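Side-chain contacts in cytochrome c2 (PDB 1CO6), which carries electrons on a covalently bound heme c, donating them to the oxidized bacteriochlorophyll in the photophosphorylation pathway of a purple photosynthetic bacterium: residues 8-11 with 12-16; 45-48 with 49-53. All coordinates share one frame; numbering follows the deposited sequence.

Contact 1. Residues 8-11 with 12-16; sequences QVFK and QCLVC. With HEC (heme c), chain B.
C13 lays its CB over the middle of the F10 ring, one helical turn earlier, in a CH-pi contact: CB lies 3.7 Å from the ring centroid and 13° off the normal. These residues sit in the last turns of helix 3-14, where it runs into the CXXCH heme-attachment motif. Beyond CB, SG stands beside the backbone N, anti to the carbonyl carbon (chi1 -43°), which brings the sulfur near CD2 of F10 and up to the heme; it lies 4.3 Å from the centroid of the F10 ring in an oblique sulfur-aromatic approach. SG forms a thioether with CAB of the heme, at 1.9 Å. Phenylalanine suits position 10 because a flat apolar ring can back a buried cysteine while meeting L93, Y96 and I97 of helix 87-98, the familiar crossing of terminal helices in cytochromes c. L14 meets the same ring at its edge, with CD1 4.0 Å from CE1 of F10 and its side chain at about a right angle to F10's. The helix is loosening toward its end: L14 N still donates four residues back to F10 O at 2.8 Å, but Q12 N donates to V9 O, only three back, at 3.2 Å. Three residues on from C13, the SG of C16 makes the second thioether, to heme CAC at 2.0 Å. Small, nucleophilic cysteine can form such links close to the main chain. With two covalent attachments flanking L14 and V15, and H17 following as an axial ligand, the heme is tied to this segment whatever the oxidation state of its iron.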
ATOM      1  N   GLN A   8       8.248 -11.315  -0.156  1.00 22.41           N
ATOM      2  CA  GLN A   8       7.469 -12.380  -0.798  1.00 21.28           C
ATOM      3  C   GLN A   8       5.975 -12.102  -0.780  1.00 21.04           C
ATOM      4  O   GLN A   8       5.316 -12.401  -1.776  1.00 20.53           O
ATOM      5  CB  GLN A   8       7.686 -13.760  -0.155  1.00 25.96           C
ATOM      6  CG  GLN A   8       9.175 -14.106  -0.167  1.00 32.01           C
ATOM      7  CD  GLN A   8       9.601 -14.357  -1.614  1.00 35.24           C
ATOM      8  OE1 GLN A   8      10.641 -13.898  -2.100  1.00 37.49           O
ATOM      9  NE2 GLN A   8       8.711 -15.102  -2.294  1.00 36.67           N
ATOM     10  N   VAL A   9       5.453 -11.620   0.349  1.00 19.78           N
ATOM     11  CA  VAL A   9       4.020 -11.285   0.408  1.00 19.86           C
ATOM     12  C   VAL A   9       3.772 -10.167  -0.626  1.00 17.90           C
ATOM     13  O   VAL A   9       2.699 -10.158  -1.257  1.00 20.16           O
ATOM     14  CB  VAL A   9       3.616 -10.920   1.861  1.00 20.34           C
ATOM     15  CG1 VAL A   9       2.179 -10.437   1.938  1.00 18.94           C
ATOM     16  CG2 VAL A   9       3.856 -12.019   2.881  1.00 20.57           C
ATOM     17  N   PHE A  10       4.719  -9.249  -0.827  1.00 16.75           N
ATOM     18  CA  PHE A  10       4.600  -8.135  -1.772  1.00 16.86           C
ATOM     19  C   PHE A  10       4.333  -8.533  -3.227  1.00 19.22           C
ATOM     20  O   PHE A  10       3.825  -7.755  -4.045  1.00 16.86           O
ATOM     21  CB  PHE A  10       5.774  -7.152  -1.728  1.00 15.71           C
ATOM     22  CG  PHE A  10       5.412  -5.792  -2.315  1.00 14.83           C
ATOM     23  CD1 PHE A  10       5.787  -5.483  -3.629  1.00 15.09           C
ATOM     24  CD2 PHE A  10       4.629  -4.906  -1.571  1.00 14.25           C
ATOM     25  CE1 PHE A  10       5.463  -4.242  -4.182  1.00 14.43           C
ATOM     26  CE2 PHE A  10       4.284  -3.665  -2.127  1.00 15.51           C
ATOM     27  CZ  PHE A  10       4.690  -3.358  -3.443  1.00 15.01           C
ATOM     28  N   LYS A  11       4.687  -9.778  -3.561  1.00 20.93           N
ATOM     29  CA  LYS A  11       4.487 -10.311  -4.925  1.00 22.85           C
ATOM     30  C   LYS A  11       3.022 -10.201  -5.316  1.00 23.70           C
ATOM     31  O   LYS A  11       2.778  -9.885  -6.498  1.00 25.78           O
ATOM     32  CB  LYS A  11       5.063 -11.716  -5.060  1.00 24.76           C
ATOM     33  CG  LYS A  11       6.551 -11.683  -5.434  1.00 28.22           C
ATOM     34  CD  LYS A  11       7.325 -12.838  -4.841  1.00 31.73           C
ATOM     35  CE  LYS A  11       6.978 -14.172  -5.465  1.00 34.34           C
ATOM     36  NZ  LYS A  11       5.664 -14.672  -4.972  1.00 36.98           N
ATOM     37  N   GLN A  12       2.095 -10.367  -4.404  1.00 23.52           N
ATOM     38  CA  GLN A  12       0.659 -10.218  -4.753  1.00 23.17           C
ATOM     39  C   GLN A  12       0.413  -8.783  -5.192  1.00 21.79           C
ATOM     40  O   GLN A  12      -0.206  -8.530  -6.241  1.00 23.03           O
ATOM     41  CB  GLN A  12      -0.309 -10.733  -3.727  1.00 27.16           C
ATOM     42  CG  GLN A  12       0.007 -10.883  -2.289  1.00 33.68           C
ATOM     43  CD  GLN A  12      -1.026 -11.641  -1.485  1.00 36.59           C
ATOM     44  OE1 GLN A  12      -0.736 -12.357  -0.499  1.00 41.34           O
ATOM     45  NE2 GLN A  12      -2.305 -11.507  -1.820  1.00 38.10           N
ATOM     46  N   CYS A  13       1.000  -7.818  -4.513  1.00 19.25           N
ATOM     47  CA  CYS A  13       0.873  -6.401  -4.808  1.00 16.34           C
ATOM     48  C   CYS A  13       1.591  -5.945  -6.082  1.00 16.19           C
ATOM     49  O   CYS A  13       1.088  -5.014  -6.716  1.00 14.05           O
ATOM     50  CB  CYS A  13       1.526  -5.568  -3.672  1.00 15.00           C
ATOM     51  SG  CYS A  13       1.143  -6.194  -2.002  1.00 13.05           S
ATOM     52  N   LEU A  14       2.753  -6.525  -6.349  1.00 14.90           N
ATOM     53  CA  LEU A  14       3.568  -6.106  -7.510  1.00 16.32           C
ATOM     54  C   LEU A  14       2.873  -6.067  -8.870  1.00 16.19           C
ATOM     55  O   LEU A  14       3.300  -5.253  -9.715  1.00 17.24           O
ATOM     56  CB  LEU A  14       4.824  -6.980  -7.482  1.00 18.00           C
ATOM     57  CG  LEU A  14       5.995  -6.494  -8.296  1.00 21.09           C
ATOM     58  CD1 LEU A  14       6.390  -5.057  -7.957  1.00 20.83           C
ATOM     59  CD2 LEU A  14       7.160  -7.461  -8.013  1.00 23.16           C
ATOM     60  N   VAL A  15       1.902  -6.892  -9.074  1.00 15.98           N
ATOM     61  CA  VAL A  15       1.081  -7.004 -10.278  1.00 17.51           C
ATOM     62  C   VAL A  15       0.497  -5.616 -10.561  1.00 17.14           C
ATOM     63  O   VAL A  15       0.472  -5.160 -11.722  1.00 18.48           O
ATOM     64  CB  VAL A  15      -0.007  -8.065 -10.065  1.00 18.13           C
ATOM     65  CG1 VAL A  15      -1.000  -8.135 -11.209  1.00 19.61           C
ATOM     66  CG2 VAL A  15       0.592  -9.449  -9.722  1.00 18.58           C
ATOM     67  N   CYS A  16       0.080  -4.924  -9.506  1.00 14.39           N
ATOM     68  CA  CYS A  16      -0.509  -3.574  -9.709  1.00 13.23           C
ATOM     69  C   CYS A  16       0.271  -2.425  -9.185  1.00 13.91           C
ATOM     70  O   CYS A  16      -0.011  -1.281  -9.621  1.00 14.54           O
ATOM     71  CB  CYS A  16      -1.943  -3.565  -9.130  1.00 11.58           C
ATOM     72  SG  CYS A  16      -3.060  -4.897  -9.685  1.00 12.13           S
TER
HETATM   73 FE   HEC B 108      -3.455  -1.690  -3.977  1.00 10.84          FE
HETATM   74  CHA HEC B 108      -4.501   1.486  -3.848  1.00 11.47           C
HETATM   75  CHB HEC B 108      -1.727  -1.278  -1.046  1.00 12.47           C
HETATM   76  CHC HEC B 108      -2.602  -5.054  -3.989  1.00 12.38           C
HETATM   77  CHD HEC B 108      -4.792  -2.025  -7.149  1.00 12.95           C
HETATM   78  NA  HEC B 108      -3.146  -0.162  -2.692  1.00 13.11           N
HETATM   79  C1A HEC B 108      -3.789   1.071  -2.724  1.00 13.13           C
HETATM   80  C2A HEC B 108      -3.509   1.780  -1.507  1.00 13.31           C
HETATM   81  C3A HEC B 108      -2.747   0.992  -0.737  1.00 13.78           C
HETATM   82  C4A HEC B 108      -2.512  -0.247  -1.446  1.00 13.24           C
HETATM   83  CMA HEC B 108      -2.188   1.276   0.678  1.00 12.50           C
HETATM   84  CAA HEC B 108      -3.941   3.252  -1.212  1.00 13.48           C
HETATM   85  CBA HEC B 108      -2.892   4.182  -1.890  1.00 13.37           C
HETATM   86  CGA HEC B 108      -3.042   5.671  -1.694  1.00 13.84           C
HETATM   87  O1A HEC B 108      -3.955   6.057  -0.984  1.00 13.59           O
HETATM   88  O2A HEC B 108      -2.187   6.361  -2.305  1.00 15.09           O
HETATM   89  NB  HEC B 108      -2.380  -2.892  -2.798  1.00 12.78           N
HETATM   90  C1B HEC B 108      -1.688  -2.498  -1.646  1.00 12.58           C
HETATM   91  C2B HEC B 108      -1.006  -3.655  -1.118  1.00 13.96           C
HETATM   92  C3B HEC B 108      -1.279  -4.700  -1.904  1.00 13.05           C
HETATM   93  C4B HEC B 108      -2.111  -4.248  -2.977  1.00 13.69           C
HETATM   94  CMB HEC B 108      -0.144  -3.576   0.160  1.00 12.79           C
HETATM   95  CAB HEC B 108      -0.709  -6.147  -1.713  1.00 13.20           C
HETATM   96  CBB HEC B 108      -1.266  -6.853  -0.625  1.00 13.78           C
HETATM   97  NC  HEC B 108      -3.667  -3.219  -5.301  1.00 13.07           N
HETATM   98  C1C HEC B 108      -3.258  -4.518  -5.102  1.00 13.26           C
HETATM   99  C2C HEC B 108      -3.606  -5.283  -6.287  1.00 14.37           C
HETATM  100  C3C HEC B 108      -4.242  -4.471  -7.139  1.00 14.49           C
HETATM  101  C4C HEC B 108      -4.261  -3.155  -6.556  1.00 13.29           C
HETATM  102  CMC HEC B 108      -3.325  -6.792  -6.442  1.00 13.51           C
HETATM  103  CAC HEC B 108      -4.745  -4.846  -8.593  1.00 13.78           C
HETATM  104  CBC HEC B 108      -5.650  -5.904  -8.786  1.00 13.67           C
HETATM  105  ND  HEC B 108      -4.413  -0.476  -5.262  1.00 13.39           N
HETATM  106  C1D HEC B 108      -4.947  -0.820  -6.506  1.00 12.37           C
HETATM  107  C2D HEC B 108      -5.705   0.328  -7.009  1.00 13.42           C
HETATM  108  C3D HEC B 108      -5.605   1.307  -6.108  1.00 12.88           C
HETATM  109  C4D HEC B 108      -4.827   0.815  -5.005  1.00 11.54           C
HETATM  110  CMD HEC B 108      -6.447   0.313  -8.371  1.00 11.46           C
HETATM  111  CAD HEC B 108      -6.290   2.700  -6.128  1.00 12.45           C
HETATM  112  CBD HEC B 108      -7.614   2.654  -5.300  1.00 12.22           C
HETATM  113  CGD HEC B 108      -8.592   3.760  -5.651  1.00 12.80           C
HETATM  114  O1D HEC B 108      -9.740   3.498  -5.177  1.00 13.86           O
HETATM  115  O2D HEC B 108      -8.246   4.771  -6.308  1.00 14.03           O

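Contact 2. Residues 45-48 with 49-53; sequences FAYS and DANKN. With HEC (heme c), chain B.
Y47 overlaps F45, whose ring comes edge-on with CD2 over the centre of one face of the tyrosine, while OD1 of N51 approaches obliquely from the other side of the plane, 3.3 Å from CD2 of Y47. The ring of Y47 and the amide of N51 have planes 21° apart. The setting is an N-capped helical turn, residues 49-52, whose start doubles as a binding site for both heme propionates. Tyrosine is long enough to carry OH to propionate oxygen O2A, a hydrogen bond of 2.6 Å; the same hydroxyl is also hydrogen-bonded to the backbone N of I42. Asparagine supplies the partner bond, ND2 of N51 reaching O1A at 3.2 Å, and each oxygen of that carboxylate thus has a donor from this contact. S48 serves the other propionate. Its OG, placed between the backbone N and the carbonyl carbon (chi1 55°), accepts from N51 N at 3.0 Å as the N-cap. The same S48 OG donates to heme O1D at 2.6 Å, and the backbone N of S48 donates to heme O2D at 2.9 Å. A small hydroxyl residue suits the place because one atom must both accept and donate. The N-terminal end of helix 49-52 lies near this propionate and, together with these donors, would be expected to favour the ionised carboxylate. Below the cap, K52 N bonds to S48 O in the first full helical turn. The lysine's own chain bends back along this turn, so that NZ donates to Y47 O from above the carbonyl plane, at 3.2 Å, and meets D49 OD1 on the anti side of its carboxylate, a salt bridge of 3.0 Å.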
ATOM      1  N   PHE A  45      -1.854   9.919 -10.473  1.00 20.64           N
ATOM      2  CA  PHE A  45      -2.627   8.675 -10.328  1.00 18.64           C
ATOM      3  C   PHE A  45      -4.086   9.103 -10.319  1.00 16.76           C
ATOM      4  O   PHE A  45      -4.379  10.070  -9.619  1.00 15.83           O
ATOM      5  CB  PHE A  45      -2.269   7.796  -9.120  1.00 16.53           C
ATOM      6  CG  PHE A  45      -3.071   6.490  -9.199  1.00 15.22           C
ATOM      7  CD1 PHE A  45      -2.636   5.513 -10.129  1.00 13.32           C
ATOM      8  CD2 PHE A  45      -4.228   6.296  -8.457  1.00 12.17           C
ATOM      9  CE1 PHE A  45      -3.320   4.334 -10.296  1.00 11.81           C
ATOM     10  CE2 PHE A  45      -4.951   5.133  -8.604  1.00 12.53           C
ATOM     11  CZ  PHE A  45      -4.484   4.130  -9.531  1.00 12.12           C
ATOM     12  N   ALA A  46      -4.905   8.381 -11.064  1.00 16.13           N
ATOM     13  CA  ALA A  46      -6.353   8.649 -11.124  1.00 16.78           C
ATOM     14  C   ALA A  46      -7.085   7.817 -10.070  1.00 15.88           C
ATOM     15  O   ALA A  46      -7.628   6.726 -10.261  1.00 16.24           O
ATOM     16  CB  ALA A  46      -6.902   8.406 -12.528  1.00 18.89           C
ATOM     17  N   TYR A  47      -7.163   8.420  -8.895  1.00 14.53           N
ATOM     18  CA  TYR A  47      -7.837   7.791  -7.744  1.00 15.90           C
ATOM     19  C   TYR A  47      -9.353   7.868  -7.868  1.00 16.30           C
ATOM     20  O   TYR A  47      -9.856   8.803  -8.524  1.00 17.24           O
ATOM     21  CB  TYR A  47      -7.469   8.553  -6.457  1.00 15.05           C
ATOM     22  CG  TYR A  47      -6.055   8.364  -5.946  1.00 13.90           C
ATOM     23  CD1 TYR A  47      -5.071   9.294  -6.213  1.00 12.94           C
ATOM     24  CD2 TYR A  47      -5.753   7.244  -5.165  1.00 12.83           C
ATOM     25  CE1 TYR A  47      -3.768   9.116  -5.739  1.00 14.02           C
ATOM     26  CE2 TYR A  47      -4.467   7.061  -4.655  1.00 13.44           C
ATOM     27  CZ  TYR A  47      -3.492   7.999  -4.946  1.00 13.86           C
ATOM     28  OH  TYR A  47      -2.232   7.844  -4.420  1.00 14.65           O
ATOM     29  N   SER A  48      -9.979   6.907  -7.218  1.00 15.06           N
ATOM     30  CA  SER A  48     -11.451   6.914  -7.142  1.00 15.09           C
ATOM     31  C   SER A  48     -11.786   8.041  -6.126  1.00 15.29           C
ATOM     32  O   SER A  48     -10.936   8.483  -5.337  1.00 14.74           O
ATOM     33  CB  SER A  48     -12.065   5.668  -6.558  1.00 15.45           C
ATOM     34  OG  SER A  48     -11.506   5.393  -5.271  1.00 14.40           O
ATOM     35  N   ASP A  49     -12.999   8.534  -6.154  1.00 15.94           N
ATOM     36  CA  ASP A  49     -13.470   9.507  -5.170  1.00 15.30           C
ATOM     37  C   ASP A  49     -13.449   8.805  -3.795  1.00 13.06           C
ATOM     38  O   ASP A  49     -13.069   9.435  -2.794  1.00 13.51           O
ATOM     39  CB  ASP A  49     -14.934   9.893  -5.477  1.00 17.95           C
ATOM     40  CG  ASP A  49     -15.011  11.020  -6.489  1.00 19.88           C
ATOM     41  OD1 ASP A  49     -14.034  11.636  -6.907  1.00 24.19           O
ATOM     42  OD2 ASP A  49     -16.137  11.283  -6.932  1.00 24.06           O
ATOM     43  N   ALA A  50     -13.861   7.556  -3.777  1.00 12.71           N
ATOM     44  CA  ALA A  50     -13.896   6.714  -2.590  1.00 11.64           C
ATOM     45  C   ALA A  50     -12.529   6.835  -1.870  1.00 12.05           C
ATOM     46  O   ALA A  50     -12.527   7.049  -0.636  1.00 11.74           O
ATOM     47  CB  ALA A  50     -14.232   5.275  -2.942  1.00 10.55           C
ATOM     48  N   ASN A  51     -11.397   6.692  -2.577  1.00 11.55           N
ATOM     49  CA  ASN A  51     -10.108   6.818  -1.889  1.00 11.84           C
ATOM     50  C   ASN A  51      -9.724   8.278  -1.630  1.00 13.52           C
ATOM     51  O   ASN A  51      -9.430   8.695  -0.487  1.00 16.11           O
ATOM     52  CB  ASN A  51      -9.056   6.054  -2.735  1.00 11.67           C
ATOM     53  CG  ASN A  51      -7.667   6.311  -2.194  1.00 13.41           C
ATOM     54  OD1 ASN A  51      -7.156   7.451  -2.193  1.00 15.49           O
ATOM     55  ND2 ASN A  51      -7.019   5.285  -1.687  1.00 16.48           N
ATOM     56  N   LYS A  52      -9.738   9.124  -2.617  1.00 15.13           N
ATOM     57  CA  LYS A  52      -9.343  10.517  -2.534  1.00 15.30           C
ATOM     58  C   LYS A  52     -10.024  11.341  -1.456  1.00 14.81           C
ATOM     59  O   LYS A  52      -9.350  12.164  -0.835  1.00 13.58           O
ATOM     60  CB  LYS A  52      -9.727  11.136  -3.888  1.00 19.71           C
ATOM     61  CG  LYS A  52      -9.033  12.350  -4.441  1.00 24.14           C
ATOM     62  CD  LYS A  52      -9.412  12.410  -5.930  1.00 28.32           C
ATOM     63  CE  LYS A  52     -10.878  12.360  -6.295  1.00 30.58           C
ATOM     64  NZ  LYS A  52     -11.128  11.517  -7.516  1.00 29.43           N
ATOM     65  N   ASN A  53     -11.321  11.166  -1.299  1.00 15.03           N
ATOM     66  CA  ASN A  53     -12.116  11.917  -0.304  1.00 14.33           C
ATOM     67  C   ASN A  53     -12.283  11.195   1.022  1.00 16.68           C
ATOM     68  O   ASN A  53     -12.991  11.728   1.895  1.00 17.17           O
ATOM     69  CB  ASN A  53     -13.497  12.295  -0.879  1.00 12.95           C
ATOM     70  CG  ASN A  53     -13.343  13.121  -2.157  1.00 10.29           C
ATOM     71  OD1 ASN A  53     -12.444  13.944  -2.372  1.00 14.12           O
ATOM     72  ND2 ASN A  53     -14.244  12.858  -3.135  1.00 12.54           N
TER
HETATM   73 FE   HEC B 108      -3.455  -1.690  -3.977  1.00 10.84          FE
HETATM   74  CHA HEC B 108      -4.501   1.486  -3.848  1.00 11.47           C
HETATM   75  CHB HEC B 108      -1.727  -1.278  -1.046  1.00 12.47           C
HETATM   76  CHC HEC B 108      -2.602  -5.054  -3.989  1.00 12.38           C
HETATM   77  CHD HEC B 108      -4.792  -2.025  -7.149  1.00 12.95           C
HETATM   78  NA  HEC B 108      -3.146  -0.162  -2.692  1.00 13.11           N
HETATM   79  C1A HEC B 108      -3.789   1.071  -2.724  1.00 13.13           C
HETATM   80  C2A HEC B 108      -3.509   1.780  -1.507  1.00 13.31           C
HETATM   81  C3A HEC B 108      -2.747   0.992  -0.737  1.00 13.78           C
HETATM   82  C4A HEC B 108      -2.512  -0.247  -1.446  1.00 13.24           C
HETATM   83  CMA HEC B 108      -2.188   1.276   0.678  1.00 12.50           C
HETATM   84  CAA HEC B 108      -3.941   3.252  -1.212  1.00 13.48           C
HETATM   85  CBA HEC B 108      -2.892   4.182  -1.890  1.00 13.37           C
HETATM   86  CGA HEC B 108      -3.042   5.671  -1.694  1.00 13.84           C
HETATM   87  O1A HEC B 108      -3.955   6.057  -0.984  1.00 13.59           O
HETATM   88  O2A HEC B 108      -2.187   6.361  -2.305  1.00 15.09           O
HETATM   89  NB  HEC B 108      -2.380  -2.892  -2.798  1.00 12.78           N
HETATM   90  C1B HEC B 108      -1.688  -2.498  -1.646  1.00 12.58           C
HETATM   91  C2B HEC B 108      -1.006  -3.655  -1.118  1.00 13.96           C
HETATM   92  C3B HEC B 108      -1.279  -4.700  -1.904  1.00 13.05           C
HETATM   93  C4B HEC B 108      -2.111  -4.248  -2.977  1.00 13.69           C
HETATM   94  CMB HEC B 108      -0.144  -3.576   0.160  1.00 12.79           C
HETATM   95  CAB HEC B 108      -0.709  -6.147  -1.713  1.00 13.20           C
HETATM   96  CBB HEC B 108      -1.266  -6.853  -0.625  1.00 13.78           C
HETATM   97  NC  HEC B 108      -3.667  -3.219  -5.301  1.00 13.07           N
HETATM   98  C1C HEC B 108      -3.258  -4.518  -5.102  1.00 13.26           C
HETATM   99  C2C HEC B 108      -3.606  -5.283  -6.287  1.00 14.37           C
HETATM  100  C3C HEC B 108      -4.242  -4.471  -7.139  1.00 14.49           C
HETATM  101  C4C HEC B 108      -4.261  -3.155  -6.556  1.00 13.29           C
HETATM  102  CMC HEC B 108      -3.325  -6.792  -6.442  1.00 13.51           C
HETATM  103  CAC HEC B 108      -4.745  -4.846  -8.593  1.00 13.78           C
HETATM  104  CBC HEC B 108      -5.650  -5.904  -8.786  1.00 13.67           C
HETATM  105  ND  HEC B 108      -4.413  -0.476  -5.262  1.00 13.39           N
HETATM  106  C1D HEC B 108      -4.947  -0.820  -6.506  1.00 12.37           C
HETATM  107  C2D HEC B 108      -5.705   0.328  -7.009  1.00 13.42           C
HETATM  108  C3D HEC B 108      -5.605   1.307  -6.108  1.00 12.88           C
HETATM  109  C4D HEC B 108      -4.827   0.815  -5.005  1.00 11.54           C
HETATM  110  CMD HEC B 108      -6.447   0.313  -8.371  1.00 11.46           C
HETATM  111  CAD HEC B 108      -6.290   2.700  -6.128  1.00 12.45           C
HETATM  112  CBD HEC B 108      -7.614   2.654  -5.300  1.00 12.22           C
HETATM  113  CGD HEC B 108      -8.592   3.760  -5.651  1.00 12.80           C
HETATM  114  O1D HEC B 108      -9.740   3.498  -5.177  1.00 13.86           O
HETATM  115  O2D HEC B 108      -8.246   4.771  -6.308  1.00 14.03           O

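Contacts 1 and 2 hold opposite ends of one heme by different chemistry: 12-16 through thioethers at its two vinyl-derived groups, 45-48 and 49-53 through hydrogen bonds to its propionates. Their centres are 21 Å apart and their nearest atoms about 7 Å, so the porphyrin, and not direct touch, connects them. Contact 1 comes close to an axial ligand through F10, whose side chain is about 4 Å from that of H17. Contact 2 keeps further off, the side chain of Y47 being about 8 Å from that of H17; the side chains of C13 and N51 are each about 7 Å from that of M79. T77, K78, W58 and R37 add further hydrogen bonds to the cofactor.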